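FdtA domain-containing protein (Helicobacter canadensis MIT 98-5491, PDB 7N67) probably acts as a 3,4-ketoisomerase on a dTDP-linked keto sugar, in the pathway to an unusual formylated sugar. Local coordinates at residues K54-I59 with L129-D134; E48-I53 with E77-M82. All blocks are in the same frame, centred on the assembly; numbering follows the deposited sequence.

Interaction 1 of 2, residues K54-I59 with L129-D134; sequences KRIYYI and LVLASD. With TYD (thymidine-5'-diphosphate), chain E.
Y57 and V130 form the tight centre of this antiparallel strand pair. They are a hydrogen-bonded pair: Y57 N donates to V130 O, and V130 N returns a 2.7 Å bond to Y57 O. V130 CB sits over the centre of one face of the Y57 ring, 3.8 Å from the centroid and only 9° off the normal, a CH-pi contact that a beta-branched residue fills well. With chi1 at 69°, Y57 CG stands between the backbone N and the carbonyl carbon, which brings the ring over V130. The opposite face of the ring receives the thymine methyl, with Y57 CE2 3.5 Å from TYD C5M; the tyrosine is thus a flat spacer between strand and nucleotide, its OH held by Q78. R55 works beside it on the same face of the sheet. Its chain bends at chi3 (55°), and NE and NH1 both grip the backbone carbonyl D134 O side-on, at 3.1 and 3.0 Å. The acceptor lies in the guanidinium plane, one face of which meets A132 CB, while R55 NH2 donates a 2.7 Å hydrogen bond to TYD O4. A long chain ending in a flat group with several N-H donors suits this double duty. On the other face of the sheet, I56 CD1 meets L129 CD1 more loosely, at 4.0 Å. The ladder ends in a classic beta bulge, K54 and R55 both facing A132, held by K54 N to A132 O. Beyond it lies the solvent side: D134 is exposed, and K54 packs CB on D134 CA before its chain leads away. Strand 127-132 lies between 55-60 and 78-84 in the cupin sheet, and strand 55-60, outermost within this chain, pairs antiparallel with a strand of the second subunit, continuing the sheet across the interface.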
ATOM      1  N   LYS B  54      -7.592 -16.083 -19.989  1.00 34.72           N
ATOM      2  CA  LYS B  54      -8.952 -15.770 -20.478  1.00 35.34           C
ATOM      3  C   LYS B  54      -9.613 -14.765 -19.534  1.00 33.35           C
ATOM      4  O   LYS B  54     -10.558 -14.066 -19.952  1.00 34.17           O
ATOM      5  CB  LYS B  54      -9.758 -17.066 -20.539  1.00 40.64           C
ATOM      6  CG  LYS B  54      -9.174 -18.132 -21.458  1.00 48.82           C
ATOM      7  CD  LYS B  54      -9.809 -18.161 -22.838  1.00 52.65           C
ATOM      8  CE  LYS B  54      -8.947 -18.875 -23.857  1.00 56.24           C
ATOM      9  NZ  LYS B  54      -9.255 -18.425 -25.234  1.00 59.13           N
ATOM     10  N   ARG B  55      -9.153 -14.713 -18.289  1.00 32.81           N
ATOM     11  CA  ARG B  55      -9.727 -13.836 -17.239  1.00 33.12           C
ATOM     12  C   ARG B  55      -8.639 -13.542 -16.225  1.00 32.69           C
ATOM     13  O   ARG B  55      -7.748 -14.397 -16.059  1.00 32.18           O
ATOM     14  CB  ARG B  55     -10.912 -14.520 -16.561  1.00 34.98           C
ATOM     15  CG  ARG B  55     -11.217 -14.042 -15.152  1.00 34.64           C
ATOM     16  CD  ARG B  55     -12.451 -14.748 -14.604  1.00 37.03           C
ATOM     17  NE  ARG B  55     -12.297 -16.206 -14.660  1.00 39.17           N
ATOM     18  CZ  ARG B  55     -12.394 -17.052 -13.630  1.00 39.02           C
ATOM     19  NH1 ARG B  55     -12.222 -18.348 -13.842  1.00 36.71           N
ATOM     20  NH2 ARG B  55     -12.687 -16.621 -12.411  1.00 39.38           N
ATOM     21  N   ILE B  56      -8.689 -12.345 -15.650  1.00 32.41           N
ATOM     22  CA  ILE B  56      -7.902 -11.960 -14.449  1.00 30.58           C
ATOM     23  C   ILE B  56      -8.905 -11.457 -13.416  1.00 28.43           C
ATOM     24  O   ILE B  56     -10.007 -11.009 -13.808  1.00 29.12           O
ATOM     25  CB  ILE B  56      -6.776 -10.952 -14.784  1.00 30.88           C
ATOM     26  CG1 ILE B  56      -7.275  -9.548 -15.115  1.00 31.58           C
ATOM     27  CG2 ILE B  56      -5.919 -11.485 -15.909  1.00 31.63           C
ATOM     28  CD1 ILE B  56      -7.200  -8.597 -13.974  1.00 34.60           C
ATOM     29  N   TYR B  57      -8.567 -11.600 -12.140  1.00 28.20           N
ATOM     30  CA  TYR B  57      -9.332 -10.995 -11.027  1.00 25.47           C
ATOM     31  C   TYR B  57      -8.336 -10.561  -9.935  1.00 24.13           C
ATOM     32  O   TYR B  57      -7.197 -11.115  -9.801  1.00 21.35           O
ATOM     33  CB  TYR B  57     -10.498 -11.921 -10.650  1.00 27.11           C
ATOM     34  CG  TYR B  57     -10.216 -13.256  -9.993  1.00 27.92           C
ATOM     35  CD1 TYR B  57     -10.097 -13.365  -8.622  1.00 30.18           C
ATOM     36  CD2 TYR B  57     -10.193 -14.439 -10.716  1.00 31.33           C
ATOM     37  CE1 TYR B  57      -9.910 -14.586  -7.989  1.00 31.36           C
ATOM     38  CE2 TYR B  57      -9.995 -15.673 -10.106  1.00 31.02           C
ATOM     39  CZ  TYR B  57      -9.870 -15.753  -8.727  1.00 32.81           C
ATOM     40  OH  TYR B  57      -9.685 -16.949  -8.077  1.00 33.73           O
ATOM     41  N   TYR B  58      -8.732  -9.512  -9.226  1.00 22.22           N
ATOM     42  CA  TYR B  58      -7.973  -8.949  -8.096  1.00 25.55           C
ATOM     43  C   TYR B  58      -8.901  -8.710  -6.901  1.00 26.89           C
ATOM     44  O   TYR B  58     -10.100  -8.368  -7.064  1.00 25.63           O
ATOM     45  CB  TYR B  58      -7.206  -7.687  -8.497  1.00 26.17           C
ATOM     46  CG  TYR B  58      -7.966  -6.625  -9.242  1.00 24.35           C
ATOM     47  CD1 TYR B  58      -8.345  -5.451  -8.617  1.00 25.05           C
ATOM     48  CD2 TYR B  58      -8.234  -6.755 -10.590  1.00 25.56           C
ATOM     49  CE1 TYR B  58      -9.010  -4.441  -9.293  1.00 23.63           C
ATOM     50  CE2 TYR B  58      -8.897  -5.756 -11.285  1.00 26.10           C
ATOM     51  CZ  TYR B  58      -9.278  -4.595 -10.638  1.00 24.41           C
ATOM     52  OH  TYR B  58      -9.913  -3.618 -11.340  1.00 24.96           O
ATOM     53  N   ILE B  59      -8.330  -8.942  -5.716  1.00 26.94           N
ATOM     54  CA  ILE B  59      -9.009  -8.817  -4.399  1.00 27.30           C
ATOM     55  C   ILE B  59      -8.306  -7.715  -3.604  1.00 26.06           C
ATOM     56  O   ILE B  59      -7.054  -7.697  -3.555  1.00 25.30           O
ATOM     57  CB  ILE B  59      -8.987 -10.190  -3.706  1.00 28.03           C
ATOM     58  CG1 ILE B  59      -9.785 -11.215  -4.518  1.00 29.13           C
ATOM     59  CG2 ILE B  59      -9.511 -10.082  -2.291  1.00 27.86           C
ATOM     60  CD1 ILE B  59      -9.129 -12.558  -4.631  1.00 31.25           C
ATOM     61  N   LEU B 129      -3.589 -10.536  -7.126  1.00 21.63           N
ATOM     62  CA  LEU B 129      -3.923 -10.658  -8.566  1.00 22.19           C
ATOM     63  C   LEU B 129      -3.974 -12.141  -8.909  1.00 21.55           C
ATOM     64  O   LEU B 129      -3.100 -12.882  -8.419  1.00 21.91           O
ATOM     65  CB  LEU B 129      -2.859  -9.931  -9.396  1.00 22.73           C
ATOM     66  CG  LEU B 129      -3.034 -10.042 -10.906  1.00 23.95           C
ATOM     67  CD1 LEU B 129      -4.326  -9.375 -11.367  1.00 23.69           C
ATOM     68  CD2 LEU B 129      -1.826  -9.451 -11.615  1.00 25.76           C
ATOM     69  N   VAL B 130      -4.967 -12.557  -9.698  1.00 22.84           N
ATOM     70  CA  VAL B 130      -5.112 -13.975 -10.148  1.00 23.92           C
ATOM     71  C   VAL B 130      -5.253 -14.001 -11.672  1.00 23.47           C
ATOM     72  O   VAL B 130      -6.204 -13.392 -12.209  1.00 22.66           O
ATOM     73  CB  VAL B 130      -6.297 -14.685  -9.462  1.00 25.33           C
ATOM     74  CG1 VAL B 130      -6.403 -16.143  -9.890  1.00 25.69           C
ATOM     75  CG2 VAL B 130      -6.204 -14.600  -7.946  1.00 27.49           C
ATOM     76  N   LEU B 131      -4.318 -14.663 -12.332  1.00 23.71           N
ATOM     77  CA  LEU B 131      -4.384 -14.982 -13.778  1.00 25.56           C
ATOM     78  C   LEU B 131      -5.060 -16.347 -13.893  1.00 26.98           C
ATOM     79  O   LEU B 131      -4.532 -17.308 -13.281  1.00 27.82           O
ATOM     80  CB  LEU B 131      -2.954 -15.010 -14.327  1.00 26.17           C
ATOM     81  CG  LEU B 131      -2.303 -13.660 -14.662  1.00 27.56           C
ATOM     82  CD1 LEU B 131      -2.910 -12.499 -13.900  1.00 28.47           C
ATOM     83  CD2 LEU B 131      -0.813 -13.711 -14.407  1.00 28.58           C
ATOM     84  N   ALA B 132      -6.203 -16.427 -14.579  1.00 27.53           N
ATOM     85  CA  ALA B 132      -7.010 -17.665 -14.704  1.00 28.11           C
ATOM     86  C   ALA B 132      -7.035 -18.155 -16.158  1.00 30.01           C
ATOM     87  O   ALA B 132      -7.091 -17.296 -17.070  1.00 27.88           O
ATOM     88  CB  ALA B 132      -8.406 -17.423 -14.170  1.00 28.00           C
ATOM     89  N   SER B 133      -7.095 -19.491 -16.319  1.00 30.96           N
ATOM     90  CA  SER B 133      -7.002 -20.270 -17.583  1.00 31.86           C
ATOM     91  C   SER B 133      -8.335 -20.316 -18.337  1.00 32.46           C
ATOM     92  O   SER B 133      -8.339 -20.878 -19.445  1.00 35.90           O
ATOM     93  CB  SER B 133      -6.522 -21.686 -17.305  1.00 35.12           C
ATOM     94  OG  SER B 133      -7.538 -22.481 -16.671  1.00 33.93           O
ATOM     95  N   ASP B 134      -9.428 -19.786 -17.781  1.00 33.65           N
ATOM     96  CA  ASP B 134     -10.773 -19.928 -18.391  1.00 32.89           C
ATOM     97  C   ASP B 134     -11.763 -18.940 -17.769  1.00 34.39           C
ATOM     98  O   ASP B 134     -11.459 -18.377 -16.708  1.00 37.22           O
ATOM     99  CB  ASP B 134     -11.278 -21.361 -18.229  1.00 36.27           C
ATOM    100  CG  ASP B 134     -12.220 -21.834 -19.326  1.00 37.03           C
ATOM    101  OD1 ASP B 134     -12.634 -21.014 -20.177  1.00 35.32           O
ATOM    102  OD2 ASP B 134     -12.521 -23.025 -19.320  1.00 40.07           O
TER
HETATM  103  PA  TYD E 200     -15.281 -15.841  -4.003  1.00 32.67           P
HETATM  104  O1A TYD E 200     -15.175 -17.140  -4.722  1.00 30.26           O
HETATM  105  O2A TYD E 200     -16.097 -15.775  -2.757  1.00 35.16           O
HETATM  106  O3A TYD E 200     -13.815 -15.260  -3.750  1.00 27.97           O
HETATM  107  PB  TYD E 200     -12.461 -15.852  -3.144  1.00 27.98           P
HETATM  108  O1B TYD E 200     -11.519 -14.656  -3.023  1.00 26.72           O
HETATM  109  O2B TYD E 200     -12.878 -16.418  -1.804  1.00 28.04           O
HETATM  110  O3B TYD E 200     -11.937 -16.901  -4.082  1.00 25.75           O
HETATM  111  O5' TYD E 200     -15.818 -14.713  -5.000  1.00 33.32           O
HETATM  112  C5' TYD E 200     -16.577 -13.630  -4.427  1.00 32.82           C
HETATM  113  C4' TYD E 200     -17.703 -13.315  -5.374  1.00 33.64           C
HETATM  114  O4' TYD E 200     -17.146 -12.938  -6.653  1.00 31.88           O
HETATM  115  C3' TYD E 200     -18.659 -14.482  -5.622  1.00 33.86           C
HETATM  116  O3' TYD E 200     -20.007 -14.037  -5.574  1.00 33.62           O
HETATM  117  C2' TYD E 200     -18.298 -14.940  -7.026  1.00 34.86           C
HETATM  118  C1' TYD E 200     -17.802 -13.658  -7.682  1.00 34.29           C
HETATM  119  N1  TYD E 200     -16.835 -13.881  -8.781  1.00 36.12           N
HETATM  120  C2  TYD E 200     -17.200 -13.496 -10.056  1.00 34.40           C
HETATM  121  O2  TYD E 200     -18.279 -12.971 -10.307  1.00 32.32           O
HETATM  122  N3  TYD E 200     -16.262 -13.766 -11.024  1.00 32.59           N
HETATM  123  C4  TYD E 200     -15.021 -14.353 -10.851  1.00 31.64           C
HETATM  124  O4  TYD E 200     -14.278 -14.528 -11.826  1.00 31.95           O
HETATM  125  C5  TYD E 200     -14.697 -14.717  -9.493  1.00 32.62           C
HETATM  126  C5M TYD E 200     -13.365 -15.355  -9.219  1.00 31.06           C
HETATM  127  C6  TYD E 200     -15.609 -14.475  -8.537  1.00 35.04           C

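Interaction 2 of 2, residues E48-I53 with E77-M82; sequences EIPFEI and EQVLIM
F51 lies against the start of strand 78-82 with its ring edge aimed at the backbone: CZ is 3.9 Å from V79 N, which is near the ring plane. V79 CG2 approaches obliquely, 3.8 Å from F51 CE2, and its other methyl, CG1, turns to I49, where it is 4.1 Å from CD1. A branched valine can therefore serve two hydrophobic partners at once. I49 also lays its CG2 over one face of the F51 ring, toward the rim, so I49 and F51 pack on each other as well as on the strand. At the strand's beginning E77 and F51 run past each other head to tail. The aliphatic CB of E77 is 4.0 Å from F51 CD2, while its extended chain carries the carboxylate outward, the carboxylate plane turned 58° from the ring. There a water donates both to E77 OE2 (2.7 Å) and to P50 O, a polar bridge at the exposed margin. P50 centres an inverse gamma turn, a tight reversal to which a proline's fixed phi is suited. The loop 48-53, between strands 38-44 and 55-60, covers the sheet where 78-84 runs between 107-111 and 127-132: F51 and P50 touch F110 of the former, and I49 touches L131 of the latter.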
ATOM      1  N   GLU B  48       5.772 -17.126 -19.377  1.00 38.32           N
ATOM      2  CA  GLU B  48       5.923 -17.116 -17.897  1.00 36.30           C
ATOM      3  C   GLU B  48       4.670 -17.734 -17.273  1.00 34.91           C
ATOM      4  O   GLU B  48       4.803 -18.301 -16.186  1.00 33.85           O
ATOM      5  CB  GLU B  48       6.170 -15.717 -17.345  1.00 37.80           C
ATOM      6  CG  GLU B  48       7.460 -15.101 -17.850  1.00 39.61           C
ATOM      7  CD  GLU B  48       7.344 -14.421 -19.200  1.00 39.54           C
ATOM      8  OE1 GLU B  48       6.201 -14.307 -19.721  1.00 38.13           O
ATOM      9  OE2 GLU B  48       8.392 -14.013 -19.730  1.00 42.50           O
ATOM     10  N   ILE B  49       3.519 -17.613 -17.946  1.00 32.67           N
ATOM     11  CA  ILE B  49       2.215 -18.226 -17.559  1.00 34.98           C
ATOM     12  C   ILE B  49       2.013 -19.442 -18.445  1.00 36.95           C
ATOM     13  O   ILE B  49       1.886 -19.284 -19.655  1.00 35.45           O
ATOM     14  CB  ILE B  49       1.045 -17.244 -17.769  1.00 35.12           C
ATOM     15  CG1 ILE B  49       1.306 -15.883 -17.126  1.00 34.11           C
ATOM     16  CG2 ILE B  49      -0.262 -17.860 -17.291  1.00 36.41           C
ATOM     17  CD1 ILE B  49       1.677 -15.962 -15.670  1.00 34.37           C
ATOM     18  N   PRO B  50       1.936 -20.668 -17.886  1.00 39.33           N
ATOM     19  CA  PRO B  50       1.837 -21.881 -18.700  1.00 39.08           C
ATOM     20  C   PRO B  50       0.383 -22.243 -19.053  1.00 35.04           C
ATOM     21  O   PRO B  50       0.009 -23.390 -18.952  1.00 36.49           O
ATOM     22  CB  PRO B  50       2.517 -22.902 -17.781  1.00 40.14           C
ATOM     23  CG  PRO B  50       2.021 -22.492 -16.406  1.00 43.52           C
ATOM     24  CD  PRO B  50       2.009 -20.970 -16.450  1.00 43.17           C
ATOM     25  N   PHE B  51      -0.397 -21.244 -19.453  1.00 32.63           N
ATOM     26  CA  PHE B  51      -1.745 -21.391 -20.048  1.00 33.66           C
ATOM     27  C   PHE B  51      -2.109 -20.064 -20.718  1.00 36.74           C
ATOM     28  O   PHE B  51      -1.292 -19.120 -20.673  1.00 40.11           O
ATOM     29  CB  PHE B  51      -2.763 -21.818 -18.993  1.00 32.33           C
ATOM     30  CG  PHE B  51      -2.813 -20.943 -17.768  1.00 35.32           C
ATOM     31  CD1 PHE B  51      -3.415 -19.695 -17.804  1.00 34.97           C
ATOM     32  CD2 PHE B  51      -2.292 -21.385 -16.554  1.00 36.09           C
ATOM     33  CE1 PHE B  51      -3.485 -18.908 -16.661  1.00 34.35           C
ATOM     34  CE2 PHE B  51      -2.357 -20.593 -15.417  1.00 33.55           C
ATOM     35  CZ  PHE B  51      -2.957 -19.357 -15.471  1.00 32.62           C
ATOM     36  N   GLU B  52      -3.279 -20.001 -21.348  1.00 37.25           N
ATOM     37  CA  GLU B  52      -3.766 -18.773 -22.013  1.00 38.66           C
ATOM     38  C   GLU B  52      -4.699 -18.039 -21.064  1.00 38.39           C
ATOM     39  O   GLU B  52      -5.767 -18.616 -20.739  1.00 38.62           O
ATOM     40  CB  GLU B  52      -4.512 -19.107 -23.300  1.00 40.51           C
ATOM     41  CG  GLU B  52      -3.593 -19.574 -24.402  1.00 40.21           C
ATOM     42  CD  GLU B  52      -4.306 -19.744 -25.725  1.00 42.85           C
ATOM     43  OE1 GLU B  52      -3.632 -19.606 -26.745  1.00 47.89           O
ATOM     44  OE2 GLU B  52      -5.536 -19.986 -25.726  1.00 43.56           O
ATOM     45  N   ILE B  53      -4.329 -16.810 -20.688  1.00 35.43           N
ATOM     46  CA  ILE B  53      -5.172 -15.960 -19.806  1.00 35.25           C
ATOM     47  C   ILE B  53      -6.469 -15.698 -20.574  1.00 36.55           C
ATOM     48  O   ILE B  53      -6.406 -15.217 -21.722  1.00 46.92           O
ATOM     49  CB  ILE B  53      -4.453 -14.668 -19.363  1.00 37.29           C
ATOM     50  CG1 ILE B  53      -3.114 -14.936 -18.665  1.00 38.20           C
ATOM     51  CG2 ILE B  53      -5.352 -13.851 -18.459  1.00 36.74           C
ATOM     52  CD1 ILE B  53      -2.123 -13.801 -18.790  1.00 39.58           C
ATOM     53  N   GLU B  77      -6.905 -23.775 -14.069  1.00 30.43           N
ATOM     54  CA  GLU B  77      -5.522 -23.533 -13.580  1.00 29.41           C
ATOM     55  C   GLU B  77      -5.430 -22.036 -13.288  1.00 28.69           C
ATOM     56  O   GLU B  77      -6.121 -21.272 -13.978  1.00 30.73           O
ATOM     57  CB  GLU B  77      -4.488 -24.039 -14.586  1.00 31.28           C
ATOM     58  CG  GLU B  77      -4.533 -25.538 -14.814  1.00 30.44           C
ATOM     59  CD  GLU B  77      -3.385 -26.108 -15.634  1.00 32.37           C
ATOM     60  OE1 GLU B  77      -3.064 -27.288 -15.444  1.00 37.17           O
ATOM     61  OE2 GLU B  77      -2.816 -25.387 -16.468  1.00 34.27           O
ATOM     62  N   GLN B  78      -4.708 -21.637 -12.239  1.00 28.44           N
ATOM     63  CA  GLN B  78      -4.575 -20.212 -11.828  1.00 26.81           C
ATOM     64  C   GLN B  78      -3.100 -19.907 -11.556  1.00 26.65           C
ATOM     65  O   GLN B  78      -2.352 -20.854 -11.243  1.00 24.70           O
ATOM     66  CB  GLN B  78      -5.417 -19.916 -10.589  1.00 27.10           C
ATOM     67  CG  GLN B  78      -6.923 -19.927 -10.835  1.00 27.66           C
ATOM     68  CD  GLN B  78      -7.656 -19.433  -9.612  1.00 27.06           C
ATOM     69  OE1 GLN B  78      -7.110 -19.410  -8.518  1.00 29.09           O
ATOM     70  NE2 GLN B  78      -8.895 -19.009  -9.774  1.00 27.24           N
ATOM     71  N   VAL B  79      -2.706 -18.633 -11.681  1.00 27.99           N
ATOM     72  CA  VAL B  79      -1.419 -18.102 -11.139  1.00 28.91           C
ATOM     73  C   VAL B  79      -1.727 -16.925 -10.203  1.00 28.14           C
ATOM     74  O   VAL B  79      -2.356 -15.962 -10.659  1.00 28.36           O
ATOM     75  CB  VAL B  79      -0.453 -17.705 -12.265  1.00 30.53           C
ATOM     76  CG1 VAL B  79       0.685 -16.832 -11.757  1.00 33.71           C
ATOM     77  CG2 VAL B  79       0.097 -18.923 -12.970  1.00 30.94           C
ATOM     78  N   LEU B  80      -1.265 -17.013  -8.953  1.00 27.18           N
ATOM     79  CA  LEU B  80      -1.527 -16.026  -7.868  1.00 27.12           C
ATOM     80  C   LEU B  80      -0.305 -15.127  -7.712  1.00 26.54           C
ATOM     81  O   LEU B  80       0.815 -15.649  -7.731  1.00 26.59           O
ATOM     82  CB  LEU B  80      -1.801 -16.769  -6.557  1.00 27.60           C
ATOM     83  CG  LEU B  80      -3.253 -17.143  -6.300  1.00 27.61           C
ATOM     84  CD1 LEU B  80      -3.764 -18.092  -7.363  1.00 27.86           C
ATOM     85  CD2 LEU B  80      -3.403 -17.736  -4.911  1.00 29.40           C
ATOM     86  N   ILE B  81      -0.530 -13.827  -7.577  1.00 26.82           N
ATOM     87  CA  ILE B  81       0.533 -12.816  -7.312  1.00 25.75           C
ATOM     88  C   ILE B  81       0.015 -11.836  -6.258  1.00 24.67           C
ATOM     89  O   ILE B  81      -1.029 -11.224  -6.512  1.00 21.27           O
ATOM     90  CB  ILE B  81       0.887 -12.107  -8.621  1.00 25.97           C
ATOM     91  CG1 ILE B  81       1.218 -13.136  -9.706  1.00 24.27           C
ATOM     92  CG2 ILE B  81       2.011 -11.112  -8.384  1.00 27.83           C
ATOM     93  CD1 ILE B  81       1.337 -12.569 -11.085  1.00 23.20           C
ATOM     94  N   MET B  82       0.679 -11.747  -5.102  1.00 25.33           N
ATOM     95  CA  MET B  82       0.418 -10.664  -4.110  1.00 26.33           C
ATOM     96  C   MET B  82       1.063  -9.380  -4.613  1.00 25.95           C
ATOM     97  O   MET B  82       2.286  -9.236  -4.475  1.00 24.20           O
ATOM     98  CB  MET B  82       0.994 -10.976  -2.727  1.00 26.83           C
ATOM     99  CG  MET B  82       0.262 -12.092  -2.033  1.00 28.14           C
ATOM    100  SD  MET B  82      -1.516 -11.779  -1.907  1.00 28.70           S
ATOM    101  CE  MET B  82      -1.508 -10.414  -0.749  1.00 30.04           C
TER
HETATM  102  O   HOH W   1      -0.229 -25.749 -16.947  1.00 42.05           O

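Both interactions are largely buried and share one sheet, since strands 127-132 and 78-84 are neighbours in it, joined by probable backbone hydrogen bonds from L129 N to I81 O and from V79 N to L131 O. Interaction 1 is strand against strand, built on a ladder of backbone bonds, and its R55 and Y57 face carries the nucleotide; it ends in exposed D134. Interaction 2 is loop against strand, made mainly of apolar side-chain contacts on the side of the sheet that I56 and L131 also face, and reaches the surface at exposed P50. Q78 belongs to the strand of interaction 2 but turns its side chain to the nucleotide face, against V130.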